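Local structure of excinuclease ABC, subunit A. (Deinococcus radiodurans, 2VF7) at residues L390-L394 and A423-L427; N397-V401 and G430-L434. The protein binds DNA, zinc and ATP and, as an ATPase of the UvrA family, probably takes part in recognising damage for nucleotide excision repair. The protein carries 1 engineered substitution. All blocks are in the same frame, centred on the assembly; numbering follows the deposited sequence. Where two conformers were deposited one is given.

Contact 1: residues L390-L394 and A423-L427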
loop_
_atom_site.group_PDB
_atom_site.type_symbol
_atom_site.label_atom_id
_atom_site.label_comp_id
_atom_site.label_asym_id
_atom_site.label_seq_id
_atom_site.Cartn_x
_atom_site.Cartn_y
_atom_site.Cartn_z
ATOM N N LEU A 390 2.990 5.350 22.209
ATOM C CA LEU A 390 2.352 4.618 23.273
ATOM C C LEU A 390 1.089 5.358 23.759
ATOM O O LEU A 390 0.009 4.767 23.857
ATOM C CB LEU A 390 3.353 4.444 24.413
ATOM C CG LEU A 390 3.021 3.390 25.462
ATOM C CD1 LEU A 390 2.900 2.047 24.796
ATOM C CD2 LEU A 390 4.044 3.329 26.595
ATOM N N ALA A 391 1.237 6.652 24.039
ATOM C CA ALA A 391 0.151 7.483 24.527
ATOM C C ALA A 391 -0.999 7.499 23.532
ATOM O O ALA A 391 -2.164 7.375 23.925
ATOM C CB ALA A 391 0.639 8.875 24.802
ATOM N N THR A 392 -0.668 7.601 22.244
ATOM C CA THR A 392 -1.681 7.692 21.173
ATOM C C THR A 392 -2.505 6.410 21.039
ATOM O O THR A 392 -3.691 6.447 20.685
ATOM C CB THR A 392 -1.020 8.046 19.821
ATOM O OG1 THR A 392 -0.283 9.266 19.970
ATOM C CG2 THR A 392 -2.054 8.236 18.744
ATOM N N GLN A 393 -1.859 5.286 21.327
ATOM C CA GLN A 393 -2.487 3.977 21.283
ATOM C C GLN A 393 -3.495 3.834 22.425
ATOM O O GLN A 393 -4.477 3.100 22.306
ATOM C CB GLN A 393 -1.435 2.867 21.420
ATOM C CG GLN A 393 -0.481 2.686 20.250
ATOM C CD GLN A 393 -1.066 3.023 18.875
ATOM O OE1 GLN A 393 -1.860 2.268 18.293
ATOM N NE2 GLN A 393 -0.642 4.162 18.339
ATOM N N LEU A 394 -3.220 4.525 23.531
ATOM C CA LEU A 394 -4.018 4.393 24.745
ATOM C C LEU A 394 -5.390 5.041 24.613
ATOM O O LEU A 394 -6.262 4.844 25.475
ATOM C CB LEU A 394 -3.262 4.915 25.969
ATOM C CG LEU A 394 -2.431 3.887 26.748
ATOM C CD1 LEU A 394 -1.727 4.547 27.910
ATOM C CD2 LEU A 394 -3.320 2.757 27.268
ATOM N N ALA A 423 1.083 2.759 32.038
ATOM C CA ALA A 423 0.563 2.925 30.678
ATOM C C ALA A 423 0.607 1.631 29.890
ATOM O O ALA A 423 -0.183 1.448 28.981
ATOM C CB ALA A 423 1.327 3.988 29.951
ATOM N N LEU A 424 1.548 0.752 30.223
ATOM C CA LEU A 424 1.653 -0.574 29.608
ATOM C C LEU A 424 0.561 -1.520 30.116
ATOM O O LEU A 424 0.028 -2.311 29.353
ATOM C CB LEU A 424 3.042 -1.181 29.853
ATOM C CG LEU A 424 4.288 -0.511 29.251
ATOM C CD1 LEU A 424 5.577 -1.222 29.704
ATOM C CD2 LEU A 424 4.230 -0.436 27.739
ATOM N N GLU A 425 0.223 -1.427 31.400
ATOM C CA GLU A 425 -0.863 -2.219 31.984
ATOM C C GLU A 425 -2.205 -1.771 31.439
ATOM O O GLU A 425 -3.059 -2.610 31.146
ATOM C CB GLU A 425 -0.845 -2.165 33.511
ATOM C CG GLU A 425 -2.144 -2.654 34.225
ATOM C CD GLU A 425 -2.258 -4.181 34.364
ATOM O OE1 GLU A 425 -1.344 -4.916 33.918
ATOM O OE2 GLU A 425 -3.274 -4.654 34.926
ATOM N N ASN A 426 -2.385 -0.460 31.268
ATOM C CA ASN A 426 -3.631 0.060 30.693
ATOM C C ASN A 426 -3.811 -0.388 29.257
ATOM O O ASN A 426 -4.922 -0.707 28.843
ATOM C CB ASN A 426 -3.704 1.583 30.755
ATOM C CG ASN A 426 -4.037 2.108 32.143
ATOM O OD1 ASN A 426 -4.800 1.503 32.909
ATOM N ND2 ASN A 426 -3.474 3.260 32.463
ATOM N N LEU A 427 -2.713 -0.408 28.509
ATOM C CA LEU A 427 -2.695 -0.913 27.142
ATOM C C LEU A 427 -3.047 -2.384 27.094
ATOM O O LEU A 427 -3.814 -2.808 26.244
ATOM C CB LEU A 427 -1.317 -0.703 26.497
ATOM C CG LEU A 427 -1.169 0.334 25.381
ATOM C CD1 LEU A 427 0.047 -0.007 24.522
ATOM C CD2 LEU A 427 -2.441 0.390 24.508
#

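Contact 2: residues N397-V401 and G430-L434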
loop_
_atom_site.group_PDB
_atom_site.type_symbol
_atom_site.label_atom_id
_atom_site.label_comp_id
_atom_site.label_asym_id
_atom_site.label_seq_id
_atom_site.Cartn_x
_atom_site.Cartn_y
_atom_site.Cartn_z
ATOM N N ASN A 397 -8.454 3.045 20.547
ATOM C CA ASN A 397 -9.570 2.083 20.532
ATOM C C ASN A 397 -9.253 0.738 19.847
ATOM O O ASN A 397 -10.159 -0.103 19.693
ATOM C CB ASN A 397 -10.847 2.713 19.939
ATOM C CG ASN A 397 -11.855 3.151 21.001
ATOM O OD1 ASN A 397 -13.044 3.328 20.703
ATOM N ND2 ASN A 397 -11.396 3.314 22.242
ATOM N N LEU A 398 -7.986 0.540 19.442
ATOM C CA LEU A 398 -7.523 -0.756 18.903
ATOM C C LEU A 398 -7.637 -1.884 19.924
ATOM O O LEU A 398 -7.287 -1.700 21.098
ATOM C CB LEU A 398 -6.071 -0.703 18.422
ATOM C CG LEU A 398 -5.769 -0.569 16.938
ATOM C CD1 LEU A 398 -4.470 -1.307 16.598
ATOM C CD2 LEU A 398 -6.910 -1.110 16.101
ATOM N N PHE A 399 -8.088 -3.048 19.443
ATOM C CA PHE A 399 -8.396 -4.214 20.275
ATOM C C PHE A 399 -7.844 -5.460 19.599
ATOM O O PHE A 399 -7.924 -5.575 18.391
ATOM C CB PHE A 399 -9.917 -4.362 20.464
ATOM C CG PHE A 399 -10.311 -5.562 21.275
ATOM C CD1 PHE A 399 -10.661 -5.424 22.609
ATOM C CD2 PHE A 399 -10.316 -6.835 20.709
ATOM C CE1 PHE A 399 -11.015 -6.534 23.380
ATOM C CE2 PHE A 399 -10.660 -7.948 21.467
ATOM C CZ PHE A 399 -11.008 -7.795 22.814
ATOM N N GLY A 400 -7.284 -6.376 20.382
ATOM C CA GLY A 400 -6.771 -7.642 19.878
ATOM C C GLY A 400 -5.557 -7.593 18.957
ATOM O O GLY A 400 -5.485 -8.373 18.028
ATOM N N VAL A 401 -4.616 -6.677 19.182
ATOM C CA VAL A 401 -3.346 -6.674 18.427
ATOM C C VAL A 401 -2.213 -6.939 19.433
ATOM O O VAL A 401 -2.454 -6.897 20.638
ATOM C CB VAL A 401 -3.075 -5.325 17.630
ATOM C CG1 VAL A 401 -4.053 -5.119 16.507
ATOM C CG2 VAL A 401 -3.050 -4.107 18.545
ATOM N N GLY A 430 -6.759 -3.137 27.734
ATOM C CA GLY A 430 -7.652 -2.790 26.623
ATOM C C GLY A 430 -7.948 -3.937 25.659
ATOM O O GLY A 430 -8.696 -3.763 24.697
ATOM N N GLY A 431 -7.345 -5.099 25.925
ATOM C CA GLY A 431 -7.505 -6.304 25.123
ATOM C C GLY A 431 -6.290 -6.678 24.283
ATOM O O GLY A 431 -6.395 -7.547 23.404
ATOM N N ASN A 432 -5.139 -6.051 24.561
ATOM C CA ASN A 432 -3.916 -6.218 23.754
ATOM C C ASN A 432 -2.805 -7.031 24.445
ATOM O O ASN A 432 -2.879 -7.309 25.637
ATOM C CB ASN A 432 -3.358 -4.856 23.309
ATOM C CG ASN A 432 -4.432 -3.915 22.779
ATOM O OD1 ASN A 432 -5.040 -4.153 21.740
ATOM N ND2 ASN A 432 -4.660 -2.825 23.504
ATOM N N SER A 433 -1.789 -7.409 23.669
ATOM C CA SER A 433 -0.607 -8.135 24.155
ATOM C C SER A 433 0.630 -7.287 23.889
ATOM O O SER A 433 0.704 -6.587 22.872
ATOM C CB SER A 433 -0.444 -9.484 23.429
ATOM O OG SER A 433 -1.646 -10.238 23.391
ATOM N N LEU A 434 1.621 -7.382 24.774
ATOM C CA LEU A 434 2.800 -6.535 24.684
ATOM C C LEU A 434 4.086 -7.355 24.639
ATOM O O LEU A 434 4.369 -8.136 25.544
ATOM C CB LEU A 434 2.820 -5.545 25.861
ATOM C CG LEU A 434 1.569 -4.661 26.019
ATOM C CD1 LEU A 434 1.214 -4.506 27.470
ATOM C CD2 LEU A 434 1.763 -3.328 25.390
HETATM O O HOH W 1 -3.773 -9.803 21.925
#

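Contact 1: residues L390-L394 and A423-L427
The flat groups at this contact, the amides of Asn426 and Gln393, stack on nothing across it; in both side chains CB does the touching. Leu394 instead meets backbone, its CD2 coming to 3.5 Å from Leu427 N and its CD1 to 3.6 Å from Ala423 O. Leu427 N donates to Ala423 O, so the forked leucine straddles one hydrogen bond of helix 417-428, whose polar atoms already satisfy each other and tolerate a greasy cover. Beside it, Leu394 CD2 approaches Asn426 CB at 3.7 Å, and the small Ala423 CB lets Leu394 CD1 settle close in. Leu427 fills the gap between the two leucines of segment 390-394, its CD2 against Leu394 CD2 and its CD1 meeting Leu390 CD1 methyl to methyl at 3.5 Å. Leu390 has CG turned anti to its backbone N (chi1 -164°), which carries both methyls across to Leu424; CD2 lies 3.9 Å from Leu424 CD2, the two side chains crossing at about a right angle. Gln393 gives Leu427 CD2 its CB and carbonyl O, while its amide bonds elsewhere, OE1 to Tyr403 and NE2 to Arg389 O. With an alanine in place of Leu394, Leu427 CD2 and the helix turn would probably lose their cover, leaving a gap between the helices. Since no hydrogen bond spans the segments, the join rests on buried hydrocarbon, whose fit depends on shape rather than on bond direction.

Contact 2: residues N397-V401 and G430-L434
Phe399 to Val401 and Gly430 to Ser433 run side by side, leading into and beginning two neighbouring parallel strands, 402-406 and 433-437; the contact is a backbone pairing flanked by side-chain packing. Its firmest link is the bond from Ser433 N to Val401 O, 3.1 Å long and nearly straight (165°), with the donor in the carbonyl plane. Ser433 also pairs with Tyr403, extending the pattern into the sheet. A water lies 2.6 Å from Ser433 OG and bonds weakly to Val401 O; that hydroxyl is also held by Asp36 N. Upstream, Gly400 N makes only a weak bond to Gly431 O, at 3.4 Å.

With CG opposite the backbone N (chi1 178°), Phe399 brings the CD1-CE1 side of its ring to the glycine pair: CD1 stands 3.3 Å from Gly430 O and CE1 3.9 Å from Gly431 CA. Glycine suits Gly431 twice over, for its positive phi after the helix and because any CB would run into the Phe399 ring; Gly400 likewise has positive phi. Asn432 lies alongside Val401, pointing the same way, with its CB 3.5 Å from Val401 O, while its amide has its partner in Leu427. The CB of branched Val401 points away from the other segment, though CG2 comes to 3.8 Å from Asn432 OD1; Pro93 of the second subunit packs on Val401, as Leu91 of that subunit does on Phe399. Strand 402-406, helix 417-428 and strand 433-437 make a beta-alpha-beta unit of the ABC ATPase core, in which the sequence of the first strand fits a Walker B motif.

Overall arrangement
The two contacts have centres 10 Å apart and interleave along the chain: 390-394, 397-401, 423-427, 430-434. Contact 1 joins helices 382-393 and 417-428; contact 2 joins what follows each of them, the loop before strand 402-406 and the turn that runs into the first residues of strand 433-437. They meet where Asn432 ND2 lies 2.9 Å from Leu427 O, a probable hydrogen bond, and where Leu434 CD2 packs 3.8 Å from Leu427 CD1. Helix packing and strand pairing are thus tied together at the N-terminal ends of neighbouring parallel strands in a mixed sheet, whose strand 38-42, next to 433-437, leads into the P-loop. Neither contact lies at a nucleotide or zinc site; both build the nucleotide-binding fold.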